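Local coordinates for protein restriction endonuclease R.BpuJI (Bacillus pumilus, PDB 2VLA) that recognises its cognate DNA through this N-terminal domain of a longer restriction enzyme, the whole of which probably acts as an endonuclease, at residues D23-A28 with I53-E58; T93-E98 with Q102-K107; N151-S156 with E182-D187; V230-N233 with N239-Y242. One frame throughout, in Å; residues are numbered along the deposited sequence. Where two conformers were deposited one is given.

Contact 1. Residues D23-A28 with I53-E58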
loop_
_atom_site.group_PDB
_atom_site.type_symbol
_atom_site.label_atom_id
_atom_site.label_comp_id
_atom_site.label_asym_id
_atom_site.label_seq_id
_atom_site.Cartn_x
_atom_site.Cartn_y
_atom_site.Cartn_z
ATOM N N ASP A 23 -11.804 13.509 0.397
ATOM C CA ASP A 23 -13.219 13.429 0.218
ATOM C C ASP A 23 -13.684 14.221 -1.016
ATOM O O ASP A 23 -14.766 13.967 -1.538
ATOM C CB ASP A 23 -13.948 13.878 1.507
ATOM C CG ASP A 23 -13.810 12.826 2.645
ATOM O OD1 ASP A 23 -14.607 11.869 2.676
ATOM O OD2 ASP A 23 -12.821 12.894 3.418
ATOM N N ASN A 24 -12.842 15.140 -1.503
ATOM C CA ASN A 24 -13.044 15.755 -2.819
ATOM C C ASN A 24 -12.305 15.047 -3.964
ATOM O O ASN A 24 -12.835 14.907 -5.067
ATOM C CB ASN A 24 -12.610 17.228 -2.784
ATOM C CG ASN A 24 -13.624 18.098 -2.189
ATOM O OD1 ASN A 24 -14.814 17.888 -2.374
ATOM N ND2 ASN A 24 -13.178 19.115 -1.472
ATOM N N LEU A 25 -11.073 14.642 -3.719
ATOM C CA LEU A 25 -10.261 14.069 -4.781
ATOM C C LEU A 25 -10.704 12.662 -5.215
ATOM O O LEU A 25 -10.642 12.349 -6.383
ATOM C CB LEU A 25 -8.788 14.057 -4.368
ATOM C CG LEU A 25 -8.032 15.348 -4.532
ATOM C CD1 LEU A 25 -6.696 15.239 -3.862
ATOM C CD2 LEU A 25 -7.889 15.696 -6.027
ATOM N N LEU A 26 -11.134 11.834 -4.283
ATOM C CA LEU A 26 -11.498 10.469 -4.668
ATOM C C LEU A 26 -12.724 10.455 -5.597
ATOM O O LEU A 26 -12.695 9.846 -6.654
ATOM C CB LEU A 26 -11.700 9.540 -3.449
ATOM C CG LEU A 26 -11.858 8.050 -3.779
ATOM C CD1 LEU A 26 -10.615 7.552 -4.498
ATOM C CD2 LEU A 26 -12.134 7.250 -2.513
ATOM N N PRO A 27 -13.778 11.213 -5.250
ATOM C CA PRO A 27 -14.856 11.329 -6.224
ATOM C C PRO A 27 -14.419 11.950 -7.544
ATOM O O PRO A 27 -14.920 11.567 -8.593
ATOM C CB PRO A 27 -15.860 12.233 -5.513
ATOM C CG PRO A 27 -15.608 12.029 -4.096
ATOM C CD PRO A 27 -14.138 11.829 -3.968
ATOM N N ALA A 28 -13.532 12.947 -7.501
ATOM C CA ALA A 28 -13.059 13.548 -8.727
ATOM C C ALA A 28 -12.317 12.546 -9.609
ATOM O O ALA A 28 -12.630 12.412 -10.799
ATOM C CB ALA A 28 -12.184 14.774 -8.430
ATOM N N ILE A 53 -7.418 19.758 -12.823
ATOM C CA ILE A 53 -6.887 21.073 -12.473
ATOM C C ILE A 53 -7.981 22.003 -11.855
ATOM O O ILE A 53 -7.678 22.945 -11.113
ATOM C CB ILE A 53 -6.221 21.768 -13.670
ATOM C CG1 ILE A 53 -5.330 22.917 -13.167
ATOM C CG2 ILE A 53 -7.288 22.307 -14.650
ATOM C CD1 ILE A 53 -4.429 23.518 -14.235
ATOM N N GLU A 54 -9.237 21.708 -12.150
ATOM C CA GLU A 54 -10.357 22.427 -11.543
ATOM C C GLU A 54 -10.493 22.131 -10.052
ATOM O O GLU A 54 -11.013 22.955 -9.296
ATOM C CB GLU A 54 -11.657 22.099 -12.273
ATOM C CG GLU A 54 -11.683 22.593 -13.705
ATOM C CD GLU A 54 -11.501 24.118 -13.802
ATOM O OE1 GLU A 54 -12.121 24.851 -12.990
ATOM O OE2 GLU A 54 -10.739 24.577 -14.685
ATOM N N ILE A 55 -9.993 20.976 -9.622
ATOM C CA ILE A 55 -10.031 20.598 -8.222
ATOM C C ILE A 55 -8.789 21.102 -7.477
ATOM O O ILE A 55 -8.877 21.569 -6.339
ATOM C CB ILE A 55 -10.116 19.060 -8.062
ATOM C CG1 ILE A 55 -11.336 18.521 -8.811
ATOM C CG2 ILE A 55 -10.170 18.683 -6.590
ATOM C CD1 ILE A 55 -12.652 19.071 -8.311
ATOM N N LEU A 56 -7.626 20.963 -8.115
ATOM C CA LEU A 56 -6.359 21.250 -7.456
ATOM C C LEU A 56 -6.023 22.751 -7.498
ATOM O O LEU A 56 -5.337 23.242 -6.627
ATOM C CB LEU A 56 -5.230 20.425 -8.088
ATOM C CG LEU A 56 -5.269 18.922 -7.839
ATOM C CD1 LEU A 56 -4.041 18.282 -8.443
ATOM C CD2 LEU A 56 -5.360 18.632 -6.345
ATOM N N GLY A 57 -6.507 23.448 -8.523
ATOM C CA GLY A 57 -6.320 24.903 -8.625
ATOM C C GLY A 57 -5.508 25.285 -9.849
ATOM O O GLY A 57 -4.634 24.528 -10.285
ATOM N N GLU A 58 -5.722 26.497 -10.344
ATOM C CA GLU A 58 -5.200 26.910 -11.654
ATOM C C GLU A 58 -3.664 27.065 -11.678
ATOM O O GLU A 58 -3.056 27.076 -12.737
ATOM C CB GLU A 58 -5.858 28.228 -12.087
ATOM C CG GLU A 58 -5.455 29.419 -11.242
ATOM C CD GLU A 58 -6.193 30.693 -11.625
ATOM O OE1 GLU A 58 -6.811 30.728 -12.713
ATOM O OE2 GLU A 58 -6.154 31.655 -10.836
#

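Contact 2. Residues T93-E98 with Q102-K107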
loop_
_atom_site.group_PDB
_atom_site.type_symbol
_atom_site.label_atom_id
_atom_site.label_comp_id
_atom_site.label_asym_id
_atom_site.label_seq_id
_atom_site.Cartn_x
_atom_site.Cartn_y
_atom_site.Cartn_z
ATOM N N THR A 93 -12.724 1.136 -9.324
ATOM C CA THR A 93 -13.425 2.378 -9.637
ATOM C C THR A 93 -14.904 2.110 -9.887
ATOM O O THR A 93 -15.767 2.819 -9.353
ATOM C CB THR A 93 -12.811 3.064 -10.853
ATOM O OG1 THR A 93 -11.510 3.510 -10.516
ATOM C CG2 THR A 93 -13.663 4.291 -11.314
ATOM N N ASN A 94 -15.193 1.082 -10.697
ATOM C CA ASN A 94 -16.569 0.739 -11.032
ATOM C C ASN A 94 -17.403 0.482 -9.755
ATOM O O ASN A 94 -18.552 0.900 -9.662
ATOM C CB ASN A 94 -16.612 -0.492 -11.949
ATOM C CG ASN A 94 -16.115 -0.194 -13.378
ATOM O OD1 ASN A 94 -16.120 0.961 -13.820
ATOM N ND2 ASN A 94 -15.705 -1.240 -14.099
ATOM N N LYS A 95 -16.825 -0.220 -8.793
ATOM C CA LYS A 95 -17.540 -0.534 -7.565
ATOM C C LYS A 95 -17.837 0.739 -6.758
ATOM O O LYS A 95 -18.937 0.930 -6.264
ATOM C CB LYS A 95 -16.746 -1.535 -6.722
ATOM C CG LYS A 95 -17.367 -1.857 -5.381
ATOM C CD LYS A 95 -16.678 -3.084 -4.738
ATOM C CE LYS A 95 -17.236 -3.361 -3.347
ATOM N NZ LYS A 95 -17.036 -2.222 -2.405
ATOM N N TYR A 96 -16.843 1.605 -6.637
ATOM C CA TYR A 96 -16.985 2.847 -5.882
ATOM C C TYR A 96 -18.018 3.772 -6.530
ATOM O O TYR A 96 -18.797 4.429 -5.835
ATOM C CB TYR A 96 -15.611 3.514 -5.771
ATOM C CG TYR A 96 -15.612 4.875 -5.118
ATOM C CD1 TYR A 96 -15.907 5.031 -3.760
ATOM C CD2 TYR A 96 -15.291 6.010 -5.849
ATOM C CE1 TYR A 96 -15.883 6.297 -3.170
ATOM C CE2 TYR A 96 -15.270 7.275 -5.265
ATOM C CZ TYR A 96 -15.573 7.412 -3.945
ATOM O OH TYR A 96 -15.539 8.678 -3.399
ATOM N N ILE A 97 -18.039 3.787 -7.857
ATOM C CA ILE A 97 -19.031 4.558 -8.611
ATOM C C ILE A 97 -20.468 4.057 -8.267
ATOM O O ILE A 97 -21.405 4.852 -8.199
ATOM C CB ILE A 97 -18.762 4.443 -10.153
ATOM C CG1 ILE A 97 -17.535 5.287 -10.566
ATOM C CG2 ILE A 97 -20.010 4.821 -10.968
ATOM C CD1 ILE A 97 -17.757 6.737 -10.540
ATOM N N GLU A 98 -20.616 2.756 -8.009
ATOM C CA GLU A 98 -21.924 2.202 -7.626
ATOM C C GLU A 98 -22.253 2.386 -6.138
ATOM O O GLU A 98 -23.416 2.568 -5.781
ATOM C CB GLU A 98 -22.031 0.692 -7.981
ATOM C CG GLU A 98 -22.048 0.370 -9.476
ATOM C CD GLU A 98 -23.430 0.552 -10.162
ATOM O OE1 GLU A 98 -24.292 1.324 -9.672
ATOM O OE2 GLU A 98 -23.634 -0.077 -11.215
ATOM N N GLN A 102 -16.201 4.608 0.670
ATOM C CA GLN A 102 -14.798 4.944 0.728
ATOM C C GLN A 102 -14.005 3.944 1.597
ATOM O O GLN A 102 -12.948 3.492 1.196
ATOM C CB GLN A 102 -14.604 6.391 1.197
ATOM C CG GLN A 102 -13.174 6.829 1.236
ATOM C CD GLN A 102 -13.032 8.216 1.754
ATOM O OE1 GLN A 102 -13.513 9.167 1.144
ATOM N NE2 GLN A 102 -12.422 8.347 2.928
ATOM N N PRO A 103 -14.527 3.591 2.783
ATOM C CA PRO A 103 -13.808 2.582 3.544
ATOM C C PRO A 103 -13.635 1.263 2.780
ATOM O O PRO A 103 -12.597 0.642 2.873
ATOM C CB PRO A 103 -14.684 2.387 4.792
ATOM C CG PRO A 103 -15.389 3.676 4.944
ATOM C CD PRO A 103 -15.670 4.125 3.529
ATOM N N ALA A 104 -14.638 0.862 2.003
ATOM C CA ALA A 104 -14.532 -0.384 1.231
ATOM C C ALA A 104 -13.510 -0.272 0.117
ATOM O O ALA A 104 -12.836 -1.225 -0.185
ATOM C CB ALA A 104 -15.877 -0.786 0.666
ATOM N N PHE A 105 -13.380 0.898 -0.474
ATOM C CA PHE A 105 -12.371 1.160 -1.475
ATOM C C PHE A 105 -10.990 0.897 -0.879
ATOM O O PHE A 105 -10.157 0.218 -1.477
ATOM C CB PHE A 105 -12.509 2.622 -1.945
ATOM C CG PHE A 105 -11.557 3.030 -3.038
ATOM C CD1 PHE A 105 -10.328 3.567 -2.731
ATOM C CD2 PHE A 105 -11.957 3.013 -4.363
ATOM C CE1 PHE A 105 -9.480 4.022 -3.731
ATOM C CE2 PHE A 105 -11.121 3.446 -5.365
ATOM C CZ PHE A 105 -9.885 3.982 -5.050
ATOM N N PHE A 106 -10.748 1.408 0.320
ATOM C CA PHE A 106 -9.460 1.226 0.962
ATOM C C PHE A 106 -9.271 -0.151 1.578
ATOM O O PHE A 106 -8.162 -0.668 1.602
ATOM C CB PHE A 106 -9.180 2.356 1.937
ATOM C CG PHE A 106 -8.858 3.624 1.247
ATOM C CD1 PHE A 106 -7.658 3.758 0.607
ATOM C CD2 PHE A 106 -9.814 4.625 1.095
ATOM C CE1 PHE A 106 -7.378 4.887 -0.122
ATOM C CE2 PHE A 106 -9.552 5.715 0.342
ATOM C CZ PHE A 106 -8.338 5.865 -0.254
ATOM N N LYS A 107 -10.362 -0.776 2.032
ATOM C CA LYS A 107 -10.296 -2.192 2.453
ATOM C C LYS A 107 -9.747 -3.033 1.318
ATOM O O LYS A 107 -8.870 -3.874 1.523
ATOM C CB LYS A 107 -11.680 -2.710 2.855
ATOM C CG LYS A 107 -12.115 -2.328 4.268
ATOM C CD LYS A 107 -13.546 -2.780 4.560
ATOM C CE LYS A 107 -13.979 -2.429 6.001
ATOM N NZ LYS A 107 -14.538 -1.070 6.123
HETATM O O HOH W 1 -14.126 -2.074 -2.617
#

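Contact 3. Residues N151-S156 with E182-D187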
loop_
_atom_site.group_PDB
_atom_site.type_symbol
_atom_site.label_atom_id
_atom_site.label_comp_id
_atom_site.label_asym_id
_atom_site.label_seq_id
_atom_site.Cartn_x
_atom_site.Cartn_y
_atom_site.Cartn_z
ATOM N N ASN A 151 -2.050 -10.808 23.817
ATOM C CA ASN A 151 -0.988 -10.859 24.778
ATOM C C ASN A 151 -0.931 -9.592 25.651
ATOM O O ASN A 151 0.077 -9.324 26.316
ATOM C CB ASN A 151 0.342 -11.069 24.059
ATOM C CG ASN A 151 0.523 -12.478 23.600
ATOM O OD1 ASN A 151 0.950 -13.328 24.372
ATOM N ND2 ASN A 151 0.140 -12.764 22.371
ATOM N N ASN A 152 -2.016 -8.823 25.635
ATOM C CA ASN A 152 -2.189 -7.702 26.545
ATOM C C ASN A 152 -1.089 -6.650 26.444
ATOM O O ASN A 152 -0.697 -6.047 27.453
ATOM C CB ASN A 152 -2.340 -8.222 27.971
ATOM C CG ASN A 152 -3.557 -9.139 28.120
ATOM O OD1 ASN A 152 -4.670 -8.752 27.779
ATOM N ND2 ASN A 152 -3.332 -10.382 28.578
ATOM N N ILE A 153 -0.652 -6.361 25.217
ATOM C CA ILE A 153 0.179 -5.184 24.970
ATOM C C ILE A 153 -0.373 -4.386 23.802
ATOM O O ILE A 153 -1.204 -4.892 23.022
ATOM C CB ILE A 153 1.670 -5.531 24.714
ATOM C CG1 ILE A 153 1.835 -6.298 23.398
ATOM C CG2 ILE A 153 2.245 -6.328 25.890
ATOM C CD1 ILE A 153 3.250 -6.328 22.888
ATOM N N GLN A 154 0.040 -3.124 23.714
ATOM C CA GLN A 154 -0.335 -2.301 22.594
ATOM C C GLN A 154 0.916 -1.767 21.914
ATOM O O GLN A 154 1.952 -1.629 22.548
ATOM C CB GLN A 154 -1.217 -1.155 23.071
ATOM C CG GLN A 154 -2.535 -1.642 23.658
ATOM C CD GLN A 154 -3.284 -0.572 24.366
ATOM O OE1 GLN A 154 -2.774 0.045 25.302
ATOM N NE2 GLN A 154 -4.524 -0.351 23.951
ATOM N N LEU A 155 0.821 -1.550 20.614
ATOM C CA LEU A 155 1.966 -1.183 19.798
ATOM C C LEU A 155 1.889 0.253 19.324
ATOM O O LEU A 155 0.815 0.768 19.016
ATOM C CB LEU A 155 2.045 -2.087 18.565
ATOM C CG LEU A 155 2.098 -3.588 18.835
ATOM C CD1 LEU A 155 2.277 -4.295 17.536
ATOM C CD2 LEU A 155 3.217 -3.874 19.781
ATOM N N SER A 156 3.050 0.864 19.202
ATOM C CA SER A 156 3.165 2.192 18.630
ATOM C C SER A 156 3.442 2.097 17.143
ATOM O O SER A 156 3.792 1.025 16.619
ATOM C CB SER A 156 4.303 2.951 19.297
ATOM O OG SER A 156 5.553 2.394 18.898
ATOM N N GLU A 182 6.622 -11.482 20.869
ATOM C CA GLU A 182 7.514 -11.959 21.925
ATOM C C GLU A 182 8.819 -11.141 21.981
ATOM O O GLU A 182 9.308 -10.795 23.063
ATOM C CB GLU A 182 7.806 -13.458 21.749
ATOM C CG GLU A 182 6.593 -14.340 22.095
ATOM C CD GLU A 182 6.758 -15.824 21.710
ATOM O OE1 GLU A 182 7.655 -16.159 20.909
ATOM O OE2 GLU A 182 5.954 -16.649 22.198
ATOM N N LYS A 183 9.333 -10.763 20.814
ATOM C CA LYS A 183 10.546 -9.955 20.747
ATOM C C LYS A 183 10.311 -8.536 21.305
ATOM O O LYS A 183 11.155 -7.987 22.037
ATOM C CB LYS A 183 11.046 -9.894 19.298
ATOM C CG LYS A 183 12.221 -8.975 19.066
ATOM C CD LYS A 183 13.428 -9.341 19.903
ATOM C CE LYS A 183 14.610 -8.476 19.556
ATOM N NZ LYS A 183 15.690 -8.556 20.572
ATOM N N ILE A 184 9.165 -7.944 20.979
ATOM C CA ILE A 184 8.836 -6.616 21.499
ATOM C C ILE A 184 8.731 -6.671 23.019
ATOM O O ILE A 184 9.267 -5.830 23.707
ATOM C CB ILE A 184 7.536 -6.051 20.865
ATOM C CG1 ILE A 184 7.787 -5.746 19.377
ATOM C CG2 ILE A 184 7.057 -4.776 21.617
ATOM C CD1 ILE A 184 6.556 -5.311 18.590
ATOM N N ILE A 185 8.106 -7.715 23.540
ATOM C CA ILE A 185 7.960 -7.851 24.977
ATOM C C ILE A 185 9.345 -8.008 25.656
ATOM O O ILE A 185 9.608 -7.390 26.687
ATOM C CB ILE A 185 7.056 -9.045 25.333
ATOM C CG1 ILE A 185 5.588 -8.720 24.968
ATOM C CG2 ILE A 185 7.193 -9.397 26.828
ATOM C CD1 ILE A 185 4.630 -9.924 25.077
ATOM N N GLU A 186 10.233 -8.792 25.056
ATOM C CA GLU A 186 11.580 -8.954 25.613
ATOM C C GLU A 186 12.352 -7.640 25.567
ATOM O O GLU A 186 12.989 -7.247 26.550
ATOM C CB GLU A 186 12.357 -10.034 24.867
ATOM C CG GLU A 186 13.759 -10.264 25.426
ATOM C CD GLU A 186 14.609 -11.153 24.541
ATOM O OE1 GLU A 186 14.445 -12.393 24.604
ATOM O OE2 GLU A 186 15.460 -10.615 23.799
ATOM N N ASP A 187 12.276 -6.943 24.437
ATOM C CA ASP A 187 12.972 -5.685 24.296
ATOM C C ASP A 187 12.489 -4.668 25.337
ATOM O O ASP A 187 13.299 -3.994 25.981
ATOM C CB ASP A 187 12.787 -5.137 22.881
ATOM C CG ASP A 187 13.798 -5.710 21.890
ATOM O OD1 ASP A 187 14.648 -6.548 22.306
ATOM O OD2 ASP A 187 13.734 -5.337 20.689
#

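Contact 4. Residues V230-N233 with N239-Y242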
loop_
_atom_site.group_PDB
_atom_site.type_symbol
_atom_site.label_atom_id
_atom_site.label_comp_id
_atom_site.label_asym_id
_atom_site.label_seq_id
_atom_site.Cartn_x
_atom_site.Cartn_y
_atom_site.Cartn_z
ATOM N N VAL A 230 -1.190 2.385 17.796
ATOM C CA VAL A 230 -2.033 1.935 16.716
ATOM C C VAL A 230 -2.954 0.864 17.276
ATOM O O VAL A 230 -2.477 -0.151 17.788
ATOM C CB VAL A 230 -1.177 1.323 15.593
ATOM C CG1 VAL A 230 -2.076 0.705 14.506
ATOM C CG2 VAL A 230 -0.219 2.371 15.005
ATOM N N LYS A 231 -4.265 1.084 17.197
ATOM C CA LYS A 231 -5.251 0.162 17.795
ATOM C C LYS A 231 -6.284 -0.312 16.784
ATOM O O LYS A 231 -6.681 0.433 15.909
ATOM C CB LYS A 231 -5.967 0.847 18.955
ATOM C CG LYS A 231 -5.045 1.221 20.110
ATOM C CD LYS A 231 -5.757 2.083 21.138
ATOM C CE LYS A 231 -6.811 1.288 21.887
ATOM N NZ LYS A 231 -7.451 2.093 22.960
ATOM N N LEU A 232 -6.692 -1.582 16.893
ATOM C CA LEU A 232 -7.771 -2.095 16.091
ATOM C C LEU A 232 -9.099 -1.452 16.436
ATOM O O LEU A 232 -9.372 -1.162 17.585
ATOM C CB LEU A 232 -7.888 -3.626 16.244
ATOM C CG LEU A 232 -6.709 -4.430 15.695
ATOM C CD1 LEU A 232 -6.711 -5.874 16.253
ATOM C CD2 LEU A 232 -6.705 -4.489 14.159
ATOM N N ASN A 233 -9.930 -1.300 15.423
ATOM C CA ASN A 233 -11.317 -0.906 15.594
ATOM C C ASN A 233 -12.250 -2.125 15.590
ATOM O O ASN A 233 -12.665 -2.609 14.528
ATOM C CB ASN A 233 -11.726 0.045 14.479
ATOM C CG ASN A 233 -13.186 0.392 14.532
ATOM O OD1 ASN A 233 -13.826 0.267 15.582
ATOM N ND2 ASN A 233 -13.743 0.762 13.401
ATOM N N ASN A 239 -14.418 -7.738 9.387
ATOM C CA ASN A 239 -13.451 -7.446 8.334
ATOM C C ASN A 239 -12.013 -7.644 8.794
ATOM O O ASN A 239 -11.189 -8.133 8.046
ATOM C CB ASN A 239 -13.642 -6.036 7.813
ATOM C CG ASN A 239 -14.774 -5.942 6.816
ATOM O OD1 ASN A 239 -14.898 -6.775 5.926
ATOM N ND2 ASN A 239 -15.591 -4.911 6.949
ATOM N N ILE A 240 -11.705 -7.219 10.010
ATOM C CA ILE A 240 -10.366 -7.432 10.562
ATOM C C ILE A 240 -9.995 -8.912 10.506
ATOM O O ILE A 240 -8.911 -9.284 10.042
ATOM C CB ILE A 240 -10.268 -6.946 12.014
ATOM C CG1 ILE A 240 -10.328 -5.405 12.063
ATOM C CG2 ILE A 240 -8.990 -7.452 12.659
ATOM C CD1 ILE A 240 -10.592 -4.864 13.461
ATOM N N ASN A 241 -10.894 -9.760 10.949
ATOM C CA ASN A 241 -10.573 -11.178 11.000
ATOM C C ASN A 241 -10.439 -11.809 9.598
ATOM O O ASN A 241 -9.532 -12.630 9.357
ATOM C CB ASN A 241 -11.583 -11.927 11.858
ATOM C CG ASN A 241 -11.207 -11.922 13.336
ATOM O OD1 ASN A 241 -10.144 -12.404 13.719
ATOM N ND2 ASN A 241 -12.069 -11.362 14.164
ATOM N N TYR A 242 -11.311 -11.442 8.687
ATOM C CA TYR A 242 -11.235 -11.958 7.349
ATOM C C TYR A 242 -9.875 -11.639 6.714
ATOM O O TYR A 242 -9.195 -12.542 6.203
ATOM C CB TYR A 242 -12.375 -11.415 6.490
ATOM C CG TYR A 242 -12.262 -11.804 5.039
ATOM C CD1 TYR A 242 -12.537 -13.124 4.612
ATOM C CD2 TYR A 242 -11.809 -10.885 4.097
ATOM C CE1 TYR A 242 -12.438 -13.467 3.275
ATOM C CE2 TYR A 242 -11.713 -11.214 2.759
ATOM C CZ TYR A 242 -11.991 -12.517 2.354
ATOM O OH TYR A 242 -11.875 -12.851 1.032
#

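Contact 1. Residues D23-A28 with I53-E58
No ring or other flat group makes a close contact where L25 and A28 meet I55 and L56: there is no face or edge to dispose, and methyl and methylene groups do all the touching. One methyl of L25, CD2, is shared between two neighbours. It lies 3.8 Å from I55 CG2, the two side chains running past one another in opposite senses. The same CD2 reaches L56 CD2 at 3.9 Å, but here the side chains stand roughly at right angles. I55 in turn uses both of its branches: with CG1 beside the backbone N (chi1 -57°) and CG2 anti to it, the methyl goes to L25 while CG1 meets the CB of A28, one turn further on, at 3.9 Å. One isoleucine thus spans two successive turns of its partner helix. L56 also packs on L65 and H68 of helix 62-76, and L26, turned elsewhere, touches helices 91-99 and 102-112. Directly after L56, G57 takes a positive phi that ends helix 41-56, its N bonded to I53 O at 2.9 Å. The start of helix 22-36 therefore lies against the end of helix 41-56. Three helices (22-36, 41-56, 62-76) and a three-stranded antiparallel sheet, ordered 39-40, 86-89, 80-83, are consistent with a winged helix-turn-helix.

Contact 2. Residues T93-E98 with Q102-K107
Q102 opens the second helix with its backbone N at the edge of the Y96 ring, near the ring plane and 4.2 Å from CE1. Two residues on, A104 offers its CB to the end of K95, whose NZ comes to 3.6 Å. A water accepts from K95 NZ at 2.9 Å and donates weakly to A104 O, while the ammonium has its charged partner in D99, just beyond the first segment. Next comes F105, which brings its ring to that of Y96: its edge points to the face of Y96 with centroids 5.6 Å apart and planes at 61°, a tilted edge-to-face pair. In Y96, CG anti to N (chi1 175°) sends the ring past F105, its hydroxyl end lying by P27 of helix 22-36, and its CB touches F105 CD2 at 3.9 Å. F106 looks elsewhere, meeting F77 edge-to-face, and F105 CD1 lies 3.8 Å above the centre of the F106 ring. The lysine and its water lie on one flank, the ring pair on another. The short segments run antiparallel at 164°, axes 9.9 Å apart, joined by a very short turn, as is characteristic of an alpha-alpha hairpin.

Contact 3. Residues N151-S156 with E182-D187
The linker between helices 137-150 and 157-165, a connection bounded by two capping motifs, sets I153 and L155 against I184 and I185 of helix 177-189. At its start a Schellman motif ends the first helix: N152 is the C-prime residue with positive phi, and I153 N bonds back to A148 O. At its finish S156 is the N-cap, its OG holding D159 N. Between them the extended chain presents alternate residues, I153 and L155, to helix 177-189. The CD1 of I153 does the touching, 3.9 Å from I185 CG1 and more loosely, at 4.3 Å, from I184 CG2. Its CG1 occupies the crowded position between backbone N and carbonyl carbon (chi1 67°), and the chain then extends to carry CD1 across the gap. L155 meets the other branch of I184: its CD2 lies 3.8 Å from I184 CD1, and the two side chains cross obliquely. L155 also packs on V144 and A148, so it bridges two helices. K183, E186 and D187 form a salt-bridge network. K183 NZ bonds D187 OD1 at 2.9 Å, from the syn side and 24° out of the carboxylate plane, with E186 a long ion pair; the other oxygen of D187 is held by Y163 OH. No hydrogen bond joins the two segments. Between the side chains of 151-156 and 182-187 the attachment is therefore apolar, resting on methyl and methylene contacts; the polar tie comes just beyond, where Q154 O accepts from R188 NH2 of the same helix, while L155 pairs by its backbone with V230.

Contact 4. Residues V230-N233 with N239-Y242
I240 reaches from helix 237-244 to the end of strand 230-232, and its path can be traced from the CB, which is directed at the strand. The first branch, CG2, is anti to the backbone N and meets L232 CD2 at 4.0 Å. The other branch, CG1, stands beside the N (chi1 -70°) and serves mainly to carry the terminal methyl outward. That methyl, CD1, is the busiest atom of the contact. It too lies 4.0 Å from L232 CD2, so one leucine methyl fits against both branches of the isoleucine, and it approaches L232 CB at 4.1 Å. Its other neighbour is polar: the carbonyl of N233, with O only 3.2 Å away and C at 3.8 Å. This is a close van der Waals approach of methyl to oxygen, and it marks the tightest point between the segments. The amide of N233 is occupied elsewhere, ND2 with N221 O and OD1 with R235 N, which ties down the residue whose carbonyl presses on I240. On the strand side, L232 continues into L142, L145 and L146 of helix 137-150 and touches I223 of the partner strand 223-225. I240 also packs on L222. The two residues thus lie at the junction where the 223-225/230-232 hairpin, helix 137-150 and helix 237-244 converge.

Overall arrangement
The four contacts form a chain, 1-2-4-3, with neighbouring centres about 17 to 19 Å apart. Segment 23-28 reaches contact 2 through L26, whose CD1 lies 3.7 Å from F105 CZ. Contacts 3 and 4, with centres about 17 Å apart, are joined by a probable backbone hydrogen bond from V230 N to L155 O of 2.9 Å, which links the linker to the hairpin in a way consistent with another winged-helix unit, if contact 1 belongs to one. Contacts 2 and 4, centres about 19 Å apart, come together near K107 and N239. Contacts 1 and 3 lie about 42 Å apart, on opposite sides of the chain's centre. The nearest atoms of contact 1 are about 5 Å from the bound DNA, those of the others about 10 or 11 Å.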